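Odorant binding protein OBP69a (Ceratitis capitata, PDB 6HHE) probably binds small odorant molecules and may carry them in insect olfaction. Local coordinates at residues C46-H49 / C50-K54; V64-D67 / N68-E71; N111-I114 / L115-F119. One frame throughout, in Å; residues are numbered along the deposited sequence.

Overall arrangement
The three contacts come in series along an all-helical chain of the insect odorant-binding protein family, and each is local, joining residues a turn or so apart. Interaction 1 lies within helix 42-55, whose two cysteines tie it to helices 10-22 and 96-110. Interaction 2 follows, about 15 Å away between centres, where the chain turns into the short helix 69-72. Interaction 3 starts helix 112-121 and lies across the chain's centre from interaction 1, their centres about 16 Å apart; its centre is about 17 Å from that of interaction 2. No two of them touch. Helix 96-110 touches all three and helix 78-88 touches interactions 2 and 3; interaction 1 carries two disulfide cysteines, interaction 3 two residues of a ligand pocket.

Interaction 1. Residues C46-H49 / C50-K54; sequences CFIH and CVLDK
Phe47 and Val51, one helical turn apart, form the close-packed side of this contact in helix 42-55. The first torsion of Phe47 sets CG opposite the backbone N (chi1 173°), which carries the ring along the helix to where Val51 CG2 can lie over one of its faces. That methyl stands 3.9 Å from the centroid of the Phe47 ring, displaced toward the rim, in a CH-pi contact; its nearest ring atom is Phe47 CZ, 3.7 Å from Val51 CG2. Both residues are buried, and Phe29 meets the Phe47 ring edge-to-face. Ile48 and Leu52 continue the apolar surface more loosely, with 4.5 Å between Ile48 CG2 and Leu52 CD1, and both rest on Ala100 of helix 96-110.

The main chain beneath follows the regular i to i+4 pattern. Leu52 N gives Ile48 O an almost straight bond of 3.0 Å (176° at the hydrogen), whereas Cys50 N reaches Cys46 O at 2.8 Å by a more bent path.

The side carrying His49 and Asp53 is looser. Exposure to solvent is mainly at Asp53, while His49 also leans on Ala100 and Ile58. His49 CE1 comes 4.2 Å from Asp53 CB, and although the imidazole and carboxylate planes are only 12° apart, His49 NE2 and Asp53 OD1 stay 5.1 Å from each other, too far for a direct bond.

Two disulfides leave this helix: Cys46 with Cys97 and Cys50 with Cys18, two of the three bridges that characterise classical insect odorant-binding proteins. The chemistry therefore divides the helix between dispersion forces on its buried face, covalent ties to two other helices, and a histidine-aspartate pair whose mutual influence is probably no more than a weak electrostatic one.

Interaction 2. Residues V64-D67 / N68-E71; sequences VHLD and NLLE
A run of turns leading into the short, weakly bonded helix 69-72 brings His65, Leu66 and Asp67 against the three residues that follow them. Each carbonyl accepts from the amide three residues on: Asn68 N to His65 O at 3.1 Å, Leu69 N to Leu66 O at 3.0 Å, and Leu70 N to Asp67 O at 3.0 Å. In all three the donor stands well above the carbonyl plane, which fits the tight i to i+3 winding. With CG beside its own backbone N (chi1 -77°), Asn68 folds its amide back along His65, placing ND2 3.7 Å from His65 CB. Without the amide, as with an alanine here, the His65 methylene is likely to lose the cover that ND2 and CG give it. The imidazole points the other way, its NE2 hydrogen-bonded to Asp59. On the apolar side Leu66 CD1 meets Leu69 CD1 at 3.9 Å, methyl against methyl. On another side of the turn Leu70 CD1 lies 3.9 Å from Asp67 CB. Leu66 packs on Leu84 of helix 78-88 and Tyr107 of helix 96-110, and Leu70 on Val81 and Glu82, which seats the turn against both helices.

Interaction 3. Residues N111-I114 / L115-F119; sequences NPVI and LKLLF. With SO4 (sulfate ion), chain B.
Ile114 sets its CG2 branch opposite the backbone N and next to its carbonyl carbon (chi1 -65° for CG1), and this directs that methyl along the helix to Leu118 CD1, 3.9 Å away. Leu118 reaches back with CG beside its own N (chi1 -74°), and the two branched chains lie aslant to each other one turn apart. Val113 CG1 and Leu117 CD1 repeat the spacing less closely, at 4.4 Å. Asn111 is the N-cap of helix 112-121: its OD1 accepts from Ile114 N at 3.2 Å, nearly straight at the hydrogen (174°) but with the donor above the amide plane, and its main-chain O takes Leu115 N at 3.0 Å. One residue thus satisfies two amides of the first turn. Its ND2 also hydrogen-bonds a 2-(2-methoxyethoxy)ethanol molecule, probably from the crystallisation liquor though it may mark the pocket, which Ile114 lines together with Ile80 and Glu83. Leu115 turns to Tyr107 and Ile108 of helix 96-110. On the exposed side Lys116 brings its CG to 3.1 Å from Pro112 O, and the chain then runs out extended until NZ hydrogen-bonds O4 of a sulfate ion at 2.8 Å, an ion probably left from crystallisation.

Interaction 1. Residues C46-H49 / C50-K54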
loop_
_atom_site.group_PDB
_atom_site.type_symbol
_atom_site.label_atom_id
_atom_site.label_comp_id
_atom_site.label_asym_id
_atom_site.label_seq_id
_atom_site.Cartn_x
_atom_site.Cartn_y
_atom_site.Cartn_z
ATOM N N CYS A 46 -6.799 -5.851 3.727
ATOM C CA CYS A 46 -5.908 -7.001 3.720
ATOM C C CYS A 46 -5.163 -7.145 2.407
ATOM O O CYS A 46 -4.026 -7.623 2.433
ATOM C CB CYS A 46 -6.668 -8.260 4.031
ATOM S SG CYS A 46 -7.211 -8.330 5.761
ATOM N N PHE A 47 -5.762 -6.756 1.283
ATOM C CA PHE A 47 -4.998 -6.676 0.037
ATOM C C PHE A 47 -3.807 -5.754 0.196
ATOM O O PHE A 47 -2.705 -6.065 -0.260
ATOM C CB PHE A 47 -5.904 -6.196 -1.097
ATOM C CG PHE A 47 -5.172 -5.926 -2.361
ATOM C CD1 PHE A 47 -4.859 -6.977 -3.210
ATOM C CD2 PHE A 47 -4.799 -4.634 -2.697
ATOM C CE1 PHE A 47 -4.126 -6.707 -4.380
ATOM C CE2 PHE A 47 -4.050 -4.351 -3.860
ATOM C CZ PHE A 47 -3.738 -5.414 -4.703
ATOM N N ILE A 48 -4.027 -4.558 0.755
ATOM C CA ILE A 48 -2.935 -3.606 0.919
ATOM C C ILE A 48 -1.865 -4.193 1.827
ATOM O O ILE A 48 -0.670 -4.148 1.498
ATOM C CB ILE A 48 -3.481 -2.266 1.461
ATOM C CG1 ILE A 48 -4.459 -1.680 0.463
ATOM C CG2 ILE A 48 -2.320 -1.321 1.704
ATOM C CD1 ILE A 48 -5.141 -0.445 0.945
ATOM N N HIS A 49 -2.270 -4.849 2.921
ATOM C CA HIS A 49 -1.283 -5.521 3.754
ATOM C C HIS A 49 -0.514 -6.580 2.973
ATOM O O HIS A 49 0.708 -6.678 3.106
ATOM C CB HIS A 49 -1.957 -6.152 4.968
ATOM C CG HIS A 49 -1.016 -6.917 5.821
ATOM N ND1 HIS A 49 -0.770 -8.261 5.628
ATOM C CD2 HIS A 49 -0.205 -6.519 6.826
ATOM C CE1 HIS A 49 0.150 -8.659 6.492
ATOM N NE2 HIS A 49 0.490 -7.630 7.246
ATOM N N CYS A 50 -1.216 -7.351 2.145
ATOM C CA CYS A 50 -0.609 -8.426 1.346
ATOM C C CYS A 50 0.476 -7.869 0.448
ATOM O O CYS A 50 1.570 -8.454 0.352
ATOM C CB CYS A 50 -1.727 -9.094 0.536
ATOM S SG CYS A 50 -1.133 -10.575 -0.461
ATOM N N VAL A 51 0.186 -6.754 -0.219
ATOM C CA VAL A 51 1.153 -6.141 -1.122
ATOM C C VAL A 51 2.371 -5.678 -0.343
ATOM O O VAL A 51 3.508 -5.998 -0.714
ATOM C CB VAL A 51 0.505 -5.003 -1.907
ATOM C CG1 VAL A 51 1.562 -4.188 -2.697
ATOM C CG2 VAL A 51 -0.593 -5.547 -2.838
ATOM N N LEU A 52 2.167 -4.952 0.757
ATOM C CA LEU A 52 3.298 -4.496 1.570
ATOM C C LEU A 52 4.140 -5.664 2.054
ATOM O O LEU A 52 5.381 -5.588 2.087
ATOM C CB LEU A 52 2.802 -3.688 2.774
ATOM C CG LEU A 52 2.181 -2.361 2.412
ATOM C CD1 LEU A 52 1.681 -1.714 3.706
ATOM C CD2 LEU A 52 3.136 -1.387 1.713
ATOM N N ASP A 53 3.486 -6.754 2.441
ATOM C CA ASP A 53 4.201 -7.903 2.973
ATOM C C ASP A 53 5.007 -8.594 1.885
ATOM O O ASP A 53 6.159 -8.981 2.121
ATOM C CB ASP A 53 3.204 -8.858 3.621
ATOM C CG ASP A 53 3.868 -10.133 4.110
ATOM O OD1 ASP A 53 4.486 -10.102 5.190
ATOM O OD2 ASP A 53 3.794 -11.147 3.397
ATOM N N LYS A 54 4.444 -8.697 0.671
ATOM C CA LYS A 54 5.124 -9.353 -0.451
ATOM C C LYS A 54 6.383 -8.596 -0.849
ATOM O O LYS A 54 7.374 -9.210 -1.282
ATOM C CB LYS A 54 4.185 -9.446 -1.663
ATOM C CG LYS A 54 3.388 -10.768 -1.883
ATOM C CD LYS A 54 3.091 -11.528 -0.647
ATOM C CE LYS A 54 2.077 -12.660 -0.940
ATOM N NZ LYS A 54 1.440 -13.234 0.264
#

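Interaction 2. Residues V64-D67 / N68-E71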
loop_
_atom_site.group_PDB
_atom_site.type_symbol
_atom_site.label_atom_id
_atom_site.label_comp_id
_atom_site.label_asym_id
_atom_site.label_seq_id
_atom_site.Cartn_x
_atom_site.Cartn_y
_atom_site.Cartn_z
ATOM N N VAL A 64 6.032 -0.791 9.782
ATOM C CA VAL A 64 6.314 -0.527 8.379
ATOM C C VAL A 64 7.743 -0.034 8.218
ATOM O O VAL A 64 8.195 0.828 8.973
ATOM C CB VAL A 64 5.306 0.496 7.852
ATOM C CG1 VAL A 64 5.593 0.850 6.401
ATOM C CG2 VAL A 64 3.881 -0.056 8.058
ATOM N N HIS A 65 8.422 -0.528 7.190
ATOM C CA HIS A 65 9.814 -0.151 6.905
ATOM C C HIS A 65 9.934 0.294 5.465
ATOM O O HIS A 65 10.623 -0.314 4.657
ATOM C CB HIS A 65 10.752 -1.314 7.187
ATOM C CG HIS A 65 10.591 -1.893 8.552
ATOM N ND1 HIS A 65 11.008 -1.234 9.690
ATOM C CD2 HIS A 65 10.043 -3.056 8.969
ATOM C CE1 HIS A 65 10.736 -1.975 10.749
ATOM N NE2 HIS A 65 10.146 -3.084 10.340
ATOM N N LEU A 66 9.235 1.374 5.125
ATOM C CA LEU A 66 9.305 1.883 3.766
ATOM C C LEU A 66 10.720 2.333 3.421
ATOM O O LEU A 66 11.110 2.334 2.246
ATOM C CB LEU A 66 8.302 3.028 3.639
ATOM C CG LEU A 66 7.984 3.430 2.213
ATOM C CD1 LEU A 66 7.071 2.393 1.593
ATOM C CD2 LEU A 66 7.282 4.747 2.194
ATOM N N ASP A 67 11.504 2.730 4.428
ATOM C CA ASP A 67 12.859 3.164 4.153
ATOM C C ASP A 67 13.712 2.065 3.530
ATOM O O ASP A 67 14.761 2.378 2.967
ATOM C CB ASP A 67 13.461 3.726 5.431
ATOM C CG ASP A 67 13.419 2.764 6.605
ATOM O OD1 ASP A 67 12.468 1.975 6.795
ATOM O OD2 ASP A 67 14.359 2.831 7.417
ATOM N N ASN A 68 13.250 0.813 3.557
ATOM C CA ASN A 68 13.970 -0.273 2.890
ATOM C C ASN A 68 14.116 0.002 1.405
ATOM O O ASN A 68 15.142 -0.329 0.799
ATOM C CB ASN A 68 13.234 -1.591 3.106
ATOM C CG ASN A 68 13.467 -2.151 4.479
ATOM O OD1 ASN A 68 14.211 -1.573 5.270
ATOM N ND2 ASN A 68 12.820 -3.273 4.783
ATOM N N LEU A 69 13.112 0.640 0.810
ATOM C CA LEU A 69 13.168 0.964 -0.613
ATOM C C LEU A 69 14.352 1.855 -0.965
ATOM O O LEU A 69 14.709 1.943 -2.147
ATOM C CB LEU A 69 11.873 1.656 -1.029
ATOM C CG LEU A 69 10.629 0.753 -0.931
ATOM C CD1 LEU A 69 9.386 1.433 -1.353
ATOM C CD2 LEU A 69 10.900 -0.470 -1.799
ATOM N N LEU A 70 14.944 2.533 0.020
ATOM C CA LEU A 70 16.006 3.507 -0.239
ATOM C C LEU A 70 17.306 2.829 -0.635
ATOM O O LEU A 70 18.069 3.363 -1.448
ATOM C CB LEU A 70 16.244 4.371 0.998
ATOM C CG LEU A 70 15.123 5.322 1.402
ATOM C CD1 LEU A 70 15.417 5.803 2.827
ATOM C CD2 LEU A 70 15.002 6.488 0.453
ATOM N N GLU A 71 17.599 1.675 -0.048
ATOM C CA GLU A 71 18.780 0.938 -0.479
ATOM C C GLU A 71 18.565 0.291 -1.842
ATOM O O GLU A 71 19.544 0.008 -2.544
ATOM C CB GLU A 71 19.139 -0.101 0.582
ATOM C CG GLU A 71 19.229 0.508 1.972
ATOM C CD GLU A 71 19.407 -0.515 3.075
ATOM O OE1 GLU A 71 20.507 -1.106 3.163
ATOM O OE2 GLU A 71 18.450 -0.721 3.859
#

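Interaction 3. Residues N111-I114 / L115-F119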
loop_
_atom_site.group_PDB
_atom_site.type_symbol
_atom_site.label_atom_id
_atom_site.label_comp_id
_atom_site.label_asym_id
_atom_site.label_seq_id
_atom_site.Cartn_x
_atom_site.Cartn_y
_atom_site.Cartn_z
ATOM N N ASN A 111 1.383 12.082 -0.635
ATOM C CA ASN A 111 1.772 12.149 -2.036
ATOM C C ASN A 111 0.683 11.551 -2.908
ATOM O O ASN A 111 0.768 10.392 -3.337
ATOM C CB ASN A 111 3.106 11.427 -2.275
ATOM C CG ASN A 111 3.735 11.868 -3.563
ATOM O OD1 ASN A 111 3.036 12.153 -4.549
ATOM N ND2 ASN A 111 5.072 11.908 -3.573
ATOM N N PRO A 112 -0.365 12.305 -3.188
ATOM C CA PRO A 112 -1.456 11.758 -3.976
ATOM C C PRO A 112 -1.083 11.379 -5.384
ATOM O O PRO A 112 -1.685 10.456 -5.937
ATOM C CB PRO A 112 -2.517 12.880 -3.951
ATOM C CG PRO A 112 -1.831 14.071 -3.524
ATOM C CD PRO A 112 -0.652 13.634 -2.646
ATOM N N VAL A 113 -0.142 12.087 -6.016
ATOM C CA VAL A 113 0.245 11.731 -7.372
ATOM C C VAL A 113 0.778 10.323 -7.390
ATOM O O VAL A 113 0.331 9.477 -8.165
ATOM C CB VAL A 113 1.286 12.720 -7.905
ATOM C CG1 VAL A 113 1.940 12.201 -9.166
ATOM C CG2 VAL A 113 0.536 14.067 -8.230
ATOM N N ILE A 114 1.789 10.058 -6.547
ATOM C CA ILE A 114 2.377 8.736 -6.561
ATOM C C ILE A 114 1.370 7.675 -6.133
ATOM O O ILE A 114 1.338 6.577 -6.711
ATOM C CB ILE A 114 3.636 8.765 -5.670
ATOM C CG1 ILE A 114 4.687 9.661 -6.252
ATOM C CG2 ILE A 114 4.188 7.335 -5.479
ATOM C CD1 ILE A 114 5.247 9.265 -7.682
ATOM N N LEU A 115 0.562 7.941 -5.096
ATOM C CA LEU A 115 -0.320 6.884 -4.628
ATOM C C LEU A 115 -1.424 6.601 -5.651
ATOM O O LEU A 115 -1.844 5.448 -5.807
ATOM C CB LEU A 115 -0.900 7.220 -3.250
ATOM C CG LEU A 115 0.013 6.708 -2.118
ATOM C CD1 LEU A 115 -0.150 5.167 -1.964
ATOM C CD2 LEU A 115 1.473 7.100 -2.243
ATOM N N LYS A 116 -1.889 7.623 -6.385
ATOM C CA LYS A 116 -2.884 7.336 -7.437
ATOM C C LYS A 116 -2.296 6.449 -8.531
ATOM O O LYS A 116 -2.955 5.509 -8.995
ATOM C CB LYS A 116 -3.407 8.644 -8.024
ATOM C CG LYS A 116 -4.367 9.372 -7.082
ATOM C CD LYS A 116 -4.720 10.749 -7.648
ATOM C CE LYS A 116 -5.855 11.391 -6.858
ATOM N NZ LYS A 116 -6.329 12.672 -7.489
ATOM N N LEU A 117 -1.055 6.718 -8.971
ATOM C CA LEU A 117 -0.440 5.820 -9.946
ATOM C C LEU A 117 -0.233 4.422 -9.381
ATOM O O LEU A 117 -0.478 3.437 -10.079
ATOM C CB LEU A 117 0.892 6.391 -10.444
ATOM C CG LEU A 117 0.643 7.656 -11.215
ATOM C CD1 LEU A 117 1.942 8.412 -11.400
ATOM C CD2 LEU A 117 -0.011 7.305 -12.550
ATOM N N LEU A 118 0.177 4.297 -8.107
ATOM C CA LEU A 118 0.376 2.958 -7.564
ATOM C C LEU A 118 -0.950 2.216 -7.491
ATOM O O LEU A 118 -1.009 1.011 -7.738
ATOM C CB LEU A 118 1.027 3.032 -6.180
ATOM C CG LEU A 118 2.508 3.389 -6.127
ATOM C CD1 LEU A 118 2.922 3.749 -4.702
ATOM C CD2 LEU A 118 3.390 2.257 -6.662
ATOM N N PHE A 119 -2.033 2.914 -7.176
ATOM C CA PHE A 119 -3.320 2.242 -7.101
ATOM C C PHE A 119 -3.753 1.727 -8.460
ATOM O O PHE A 119 -4.403 0.671 -8.535
ATOM C CB PHE A 119 -4.388 3.154 -6.521
ATOM C CG PHE A 119 -4.709 2.843 -5.112
ATOM C CD1 PHE A 119 -3.867 3.248 -4.096
ATOM C CD2 PHE A 119 -5.804 2.093 -4.808
ATOM C CE1 PHE A 119 -4.155 2.931 -2.780
ATOM C CE2 PHE A 119 -6.120 1.769 -3.496
ATOM C CZ PHE A 119 -5.285 2.185 -2.490
HETATM S S SO4 B . -8.792 12.864 -5.088
HETATM O O1 SO4 B . -10.102 12.852 -4.411
HETATM O O2 SO4 B . -8.056 13.883 -4.405
HETATM O O3 SO4 B . -8.187 11.535 -4.890
HETATM O O4 SO4 B . -8.943 13.006 -6.542
#